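Local coordinates for protein positive phenol-degradative gene regulator (PDB 5FRU) that probably acts as an ATP- and DNA-binding activator of phenol-degradation genes, this chain being its zinc-containing N-terminal part with the aromatic-catabolism activator and V4R regions, at residues A[123-128]-A[189-194]; A[133-138]-A[152-157]. One frame throughout, in Å; residues are numbered along the deposited sequence.

Contact 1. Residues A[123-128]-A[189-194]; sequences VYHGEF and GKPLEQ
Gly126 and Gly189 form an antiparallel hydrogen-bonded pair between neighbouring strands whose axes come within 4.9 Å. Gly126 N donates to Gly189 O at 3.0 Å, and Gly189 N donates back to Gly126 O at 2.8 Å. Both bonds are nearly straight. The Tyr124 ring sits beside the bare backbone of Gly189, with its CE2 atom 3.8 Å from Gly189 O, an oblique approach. CG of Tyr124 is anti to the backbone N (chi1 -177°), which carries the ring forward along the strand. Its hydroxyl bonds to Tyr172 on strand 170-174. His125 lies on the other side of the sheet. Lys190 CB sits over one face of its imidazole, 3.7 Å from the ring centroid, as a CH-pi contact. Lys190 CD continues the contact at 3.6 Å from His125 CE1, and the lysine is in cation-pi contact with Trp195. The amide of Gln194 comes to the edge of the same imidazole, its NE2 3.6 Å from His125 NE2 and its plane turned 54° from the ring. At the far end Tyr124 O meets Pro191 CD at 3.1 Å. This buried oxygen has only C-H neighbours here, including Lys190 CA. The join therefore rests on one reciprocal pair of amide bonds, eked out by C-H contacts and the Gln194 amide, and Pro191, lacking an N-H, cannot extend the strand-to-strand bonding to Tyr124 O.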
loop_
_atom_site.group_PDB
_atom_site.type_symbol
_atom_site.label_atom_id
_atom_site.label_comp_id
_atom_site.label_asym_id
_atom_site.label_seq_id
_atom_site.Cartn_x
_atom_site.Cartn_y
_atom_site.Cartn_z
ATOM N N VAL A 123 3.698 12.189 29.398
ATOM C CA VAL A 123 3.656 13.538 28.849
ATOM C C VAL A 123 4.118 13.603 27.390
ATOM O O VAL A 123 5.233 13.204 27.038
ATOM C CB VAL A 123 4.510 14.494 29.698
ATOM C CG1 VAL A 123 4.595 15.856 29.050
ATOM C CG2 VAL A 123 3.912 14.596 31.086
ATOM N N TYR A 124 3.252 14.125 26.533
ATOM C CA TYR A 124 3.622 14.305 25.144
ATOM C C TYR A 124 2.900 15.482 24.507
ATOM O O TYR A 124 1.684 15.577 24.571
ATOM C CB TYR A 124 3.333 13.042 24.316
ATOM C CG TYR A 124 3.779 13.209 22.880
ATOM C CD1 TYR A 124 5.103 13.010 22.524
ATOM C CD2 TYR A 124 2.887 13.609 21.885
ATOM C CE1 TYR A 124 5.524 13.190 21.229
ATOM C CE2 TYR A 124 3.302 13.782 20.587
ATOM C CZ TYR A 124 4.615 13.572 20.263
ATOM O OH TYR A 124 5.042 13.743 18.970
ATOM N N HIS A 125 3.672 16.373 23.909
ATOM C CA HIS A 125 3.138 17.386 23.002
ATOM C C HIS A 125 4.112 17.495 21.853
ATOM O O HIS A 125 5.282 17.798 22.060
ATOM C CB HIS A 125 2.969 18.740 23.688
ATOM C CG HIS A 125 1.588 18.998 24.204
ATOM N ND1 HIS A 125 0.783 19.999 23.701
ATOM C CD2 HIS A 125 0.880 18.410 25.201
ATOM C CE1 HIS A 125 -0.367 20.004 24.353
ATOM N NE2 HIS A 125 -0.332 19.052 25.270
ATOM N N GLY A 126 3.648 17.243 20.632
ATOM C CA GLY A 126 4.553 17.289 19.499
ATOM C C GLY A 126 3.925 18.035 18.346
ATOM O O GLY A 126 2.737 17.880 18.097
ATOM N N GLU A 127 4.717 18.862 17.673
ATOM C CA GLU A 127 4.261 19.542 16.468
ATOM C C GLU A 127 5.277 19.310 15.351
ATOM O O GLU A 127 6.492 19.346 15.576
ATOM C CB GLU A 127 4.043 21.036 16.741
ATOM C CG GLU A 127 3.361 21.778 15.601
ATOM C CD GLU A 127 2.648 23.029 16.065
ATOM O OE1 GLU A 127 2.813 23.403 17.245
ATOM O OE2 GLU A 127 1.927 23.641 15.247
ATOM N N PHE A 128 4.776 19.034 14.144
ATOM C CA PHE A 128 5.631 18.591 13.055
ATOM C C PHE A 128 5.260 19.254 11.741
ATOM O O PHE A 128 4.092 19.583 11.513
ATOM C CB PHE A 128 5.543 17.072 12.884
ATOM C CG PHE A 128 5.942 16.296 14.110
ATOM C CD1 PHE A 128 5.047 16.098 15.146
ATOM C CD2 PHE A 128 7.212 15.759 14.215
ATOM C CE1 PHE A 128 5.415 15.384 16.279
ATOM C CE2 PHE A 128 7.584 15.041 15.339
ATOM C CZ PHE A 128 6.689 14.864 16.368
ATOM N N GLY A 189 0.195 16.638 17.989
ATOM C CA GLY A 189 -0.234 15.488 18.759
ATOM C C GLY A 189 -0.163 15.796 20.246
ATOM O O GLY A 189 0.722 16.537 20.674
ATOM N N LYS A 190 -1.091 15.218 21.012
ATOM C CA LYS A 190 -1.166 15.386 22.472
ATOM C C LYS A 190 -2.133 14.340 23.057
ATOM O O LYS A 190 -2.901 13.729 22.307
ATOM C CB LYS A 190 -1.597 16.818 22.825
ATOM C CG LYS A 190 -2.934 17.238 22.278
ATOM C CD LYS A 190 -3.278 18.671 22.686
ATOM C CE LYS A 190 -4.592 19.109 22.071
ATOM N NZ LYS A 190 -4.851 20.555 22.302
ATOM N N PRO A 191 -2.085 14.101 24.390
ATOM C CA PRO A 191 -2.902 13.024 24.964
ATOM C C PRO A 191 -4.396 13.192 24.735
ATOM O O PRO A 191 -4.900 14.318 24.628
ATOM C CB PRO A 191 -2.587 13.101 26.470
ATOM C CG PRO A 191 -1.260 13.702 26.544
ATOM C CD PRO A 191 -1.175 14.680 25.391
ATOM N N LEU A 192 -5.073 12.055 24.636
ATOM C CA LEU A 192 -6.517 11.965 24.462
ATOM C C LEU A 192 -7.249 12.891 25.426
ATOM O O LEU A 192 -8.093 13.696 25.019
ATOM C CB LEU A 192 -6.963 10.519 24.683
ATOM C CG LEU A 192 -8.445 10.194 24.839
ATOM C CD1 LEU A 192 -9.116 10.171 23.488
ATOM C CD2 LEU A 192 -8.617 8.858 25.564
ATOM N N GLU A 193 -6.894 12.764 26.702
ATOM C CA GLU A 193 -7.407 13.607 27.782
ATOM C C GLU A 193 -7.426 15.086 27.405
ATOM O O GLU A 193 -8.319 15.823 27.812
ATOM C CB GLU A 193 -6.562 13.399 29.052
ATOM C CG GLU A 193 -7.146 13.997 30.326
ATOM C CD GLU A 193 -6.390 13.572 31.581
ATOM O OE1 GLU A 193 -5.146 13.706 31.601
ATOM O OE2 GLU A 193 -7.041 13.106 32.546
ATOM N N GLN A 194 -6.461 15.509 26.596
ATOM C CA GLN A 194 -6.267 16.925 26.317
ATOM C C GLN A 194 -6.866 17.421 25.005
ATOM O O GLN A 194 -6.534 18.510 24.557
ATOM C CB GLN A 194 -4.776 17.245 26.334
ATOM C CG GLN A 194 -4.129 16.877 27.644
ATOM C CD GLN A 194 -2.767 17.495 27.808
ATOM O OE1 GLN A 194 -1.760 16.791 27.874
ATOM N NE2 GLN A 194 -2.725 18.823 27.889
#

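Contact 2. Residues A[133-138]-A[152-157]; sequences SFEGDV and WMQIGY
The Phe134 ring meets Met153 CE at its edge, in plane, with Phe134 CZ 3.9 Å away. Over one face of the ring lies CB of the next residue, Glu135. The side chains of Phe134 and Gln154 slide past each other in opposite directions, with amide and ring planes 27° apart, and OE1 approaches Phe134 CD1 obliquely at 3.4 Å. This amide is used at both ends. Gln154 NE2 donates to Ser133 OG at 3.1 Å, with the hydroxyl oxygen close to the amide plane. Gln154 OE1 accepts the backbone N of Glu135 at 3.0 Å, from a direction tilted 23° out of the carbonyl plane. The two bonds fix the rotation of the amide. The segments are the first turns of antiparallel helices 134-143 and 152-166 in the V4R domain, and each helix start receives a side chain from the other. Ser133 holds the N-cap position of the first helix, though its side chain makes no capping bond. That side chain is about 4 Å from the bound zinc ion and touches the zinc ligand Cys185. Another zinc ligand, Cys151, directly precedes the second helix. Glu135 reaches that helix with CG anti to the backbone N (chi1 -166°) and an extended chain. Its OE1 accepts Gln154 N at 2.9 Å, nearly along the C-O axis. The place of OE2 is less certain, so its bond from Met153 N and its salt bridge with Arg51 on helix 44-84 are both doubtful in detail. Arg51 and the helix start would probably favour a charged carboxylate. Arg38 of the second subunit packs on Phe134.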
loop_
_atom_site.group_PDB
_atom_site.type_symbol
_atom_site.label_atom_id
_atom_site.label_comp_id
_atom_site.label_asym_id
_atom_site.label_seq_id
_atom_site.Cartn_x
_atom_site.Cartn_y
_atom_site.Cartn_z
ATOM N N SER A 133 3.526 15.315 1.342
ATOM C CA SER A 133 2.629 14.272 1.853
ATOM C C SER A 133 2.035 13.492 0.696
ATOM O O SER A 133 1.415 14.086 -0.198
ATOM C CB SER A 133 1.497 14.863 2.698
ATOM O OG SER A 133 1.963 15.349 3.948
ATOM N N PHE A 134 2.218 12.175 0.674
ATOM C CA PHE A 134 1.700 11.432 -0.479
ATOM C C PHE A 134 0.174 11.505 -0.486
ATOM O O PHE A 134 -0.458 11.613 -1.537
ATOM C CB PHE A 134 2.172 9.973 -0.472
ATOM C CG PHE A 134 1.193 9.022 0.145
ATOM C CD1 PHE A 134 1.184 8.817 1.513
ATOM C CD2 PHE A 134 0.279 8.333 -0.643
ATOM C CE1 PHE A 134 0.280 7.939 2.096
ATOM C CE2 PHE A 134 -0.629 7.459 -0.072
ATOM C CZ PHE A 134 -0.625 7.256 1.296
ATOM N N GLU A 135 -0.418 11.441 0.696
ATOM C CA GLU A 135 -1.868 11.312 0.800
ATOM C C GLU A 135 -2.577 12.575 0.334
ATOM O O GLU A 135 -3.582 12.512 -0.382
ATOM C CB GLU A 135 -2.262 10.990 2.238
ATOM C CG GLU A 135 -3.673 10.517 2.381
ATOM C CD GLU A 135 -3.925 9.829 3.706
ATOM O OE1 GLU A 135 -3.056 9.927 4.599
ATOM O OE2 GLU A 135 -5.003 9.208 3.854
ATOM N N GLY A 136 -2.051 13.725 0.733
ATOM C CA GLY A 136 -2.703 14.981 0.391
ATOM C C GLY A 136 -2.647 15.163 -1.110
ATOM O O GLY A 136 -3.621 15.583 -1.753
ATOM N N ASP A 137 -1.501 14.816 -1.674
ATOM C CA ASP A 137 -1.319 14.921 -3.108
ATOM C C ASP A 137 -2.263 13.958 -3.833
ATOM O O ASP A 137 -2.945 14.350 -4.778
ATOM C CB ASP A 137 0.145 14.669 -3.482
ATOM C CG ASP A 137 1.122 15.600 -2.735
ATOM O OD1 ASP A 137 0.683 16.369 -1.843
ATOM O OD2 ASP A 137 2.341 15.555 -3.034
ATOM N N VAL A 138 -2.314 12.711 -3.376
ATOM C CA VAL A 138 -3.252 11.708 -3.893
ATOM C C VAL A 138 -4.721 12.139 -3.798
ATOM O O VAL A 138 -5.502 11.925 -4.738
ATOM C CB VAL A 138 -3.066 10.359 -3.134
ATOM C CG1 VAL A 138 -4.317 9.509 -3.174
ATOM C CG2 VAL A 138 -1.881 9.617 -3.697
ATOM N N TRP A 152 -5.487 11.313 6.164
ATOM C CA TRP A 152 -6.095 10.400 7.116
ATOM C C TRP A 152 -5.147 9.269 7.537
ATOM O O TRP A 152 -4.937 9.038 8.742
ATOM C CB TRP A 152 -7.371 9.812 6.513
ATOM C CG TRP A 152 -8.337 10.830 5.998
ATOM C CD1 TRP A 152 -8.567 12.088 6.505
ATOM C CD2 TRP A 152 -9.220 10.682 4.882
ATOM N NE1 TRP A 152 -9.538 12.725 5.765
ATOM C CE2 TRP A 152 -9.949 11.886 4.759
ATOM C CE3 TRP A 152 -9.460 9.651 3.965
ATOM C CZ2 TRP A 152 -10.906 12.080 3.764
ATOM C CZ3 TRP A 152 -10.412 9.852 2.968
ATOM C CH2 TRP A 152 -11.124 11.054 2.883
ATOM N N MET A 153 -4.584 8.549 6.558
ATOM C CA MET A 153 -3.696 7.431 6.876
ATOM C C MET A 153 -2.423 7.911 7.561
ATOM O O MET A 153 -1.868 7.219 8.417
ATOM C CB MET A 153 -3.327 6.640 5.613
ATOM C CG MET A 153 -2.556 5.336 5.885
ATOM S SD MET A 153 -1.996 4.575 4.320
ATOM C CE MET A 153 -3.245 5.197 3.231
ATOM N N GLN A 154 -1.943 9.090 7.167
ATOM C CA GLN A 154 -0.719 9.632 7.753
ATOM C C GLN A 154 -0.948 10.045 9.206
ATOM O O GLN A 154 -0.084 9.839 10.048
ATOM C CB GLN A 154 -0.196 10.825 6.937
ATOM C CG GLN A 154 0.159 10.452 5.506
ATOM C CD GLN A 154 0.704 11.613 4.674
ATOM O OE1 GLN A 154 0.735 11.529 3.453
ATOM N NE2 GLN A 154 1.136 12.687 5.329
ATOM N N ILE A 155 -2.112 10.624 9.487
ATOM C CA ILE A 155 -2.458 11.001 10.857
ATOM C C ILE A 155 -2.641 9.727 11.687
ATOM O O ILE A 155 -2.230 9.654 12.846
ATOM C CB ILE A 155 -3.743 11.860 10.910
ATOM C CG1 ILE A 155 -3.449 13.294 10.445
ATOM C CG2 ILE A 155 -4.326 11.886 12.301
ATOM C CD1 ILE A 155 -2.506 14.066 11.384
ATOM N N GLY A 156 -3.273 8.729 11.080
ATOM C CA GLY A 156 -3.448 7.437 11.715
ATOM C C GLY A 156 -2.133 6.838 12.178
ATOM O O GLY A 156 -2.003 6.395 13.332
ATOM N N TYR A 157 -1.137 6.863 11.293
ATOM C CA TYR A 157 0.215 6.415 11.625
ATOM C C TYR A 157 0.831 7.165 12.814
ATOM O O TYR A 157 1.356 6.543 13.743
ATOM C CB TYR A 157 1.119 6.545 10.379
ATOM C CG TYR A 157 2.539 6.053 10.563
ATOM C CD1 TYR A 157 3.468 6.807 11.276
ATOM C CD2 TYR A 157 2.961 4.856 9.998
ATOM C CE1 TYR A 157 4.778 6.366 11.432
ATOM C CE2 TYR A 157 4.273 4.413 10.140
ATOM C CZ TYR A 157 5.171 5.174 10.869
ATOM O OH TYR A 157 6.466 4.715 11.027
#

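How the contacts relate
The two contacts have centres about 19 Å apart, and their nearest atoms are about 8 Å apart, so they do not touch. Contact 1 joins the two middle strands of the four-stranded antiparallel sheet. Contact 2 pairs two helices nearer the centre of the chain. Along the chain the order is 123-128, 133-138, 152-157, 189-194, so both helices of contact 2 come between the two strands in sequence. Strand 123-131 leads almost directly into helix 134-143. Strand 185-191 starts at the zinc ligand Cys185, beside contact 2, and ends at contact 1. The strands thus connect the zinc-site end of the V4R domain to the end of the sheet that lies farther from the zinc, at contact 1.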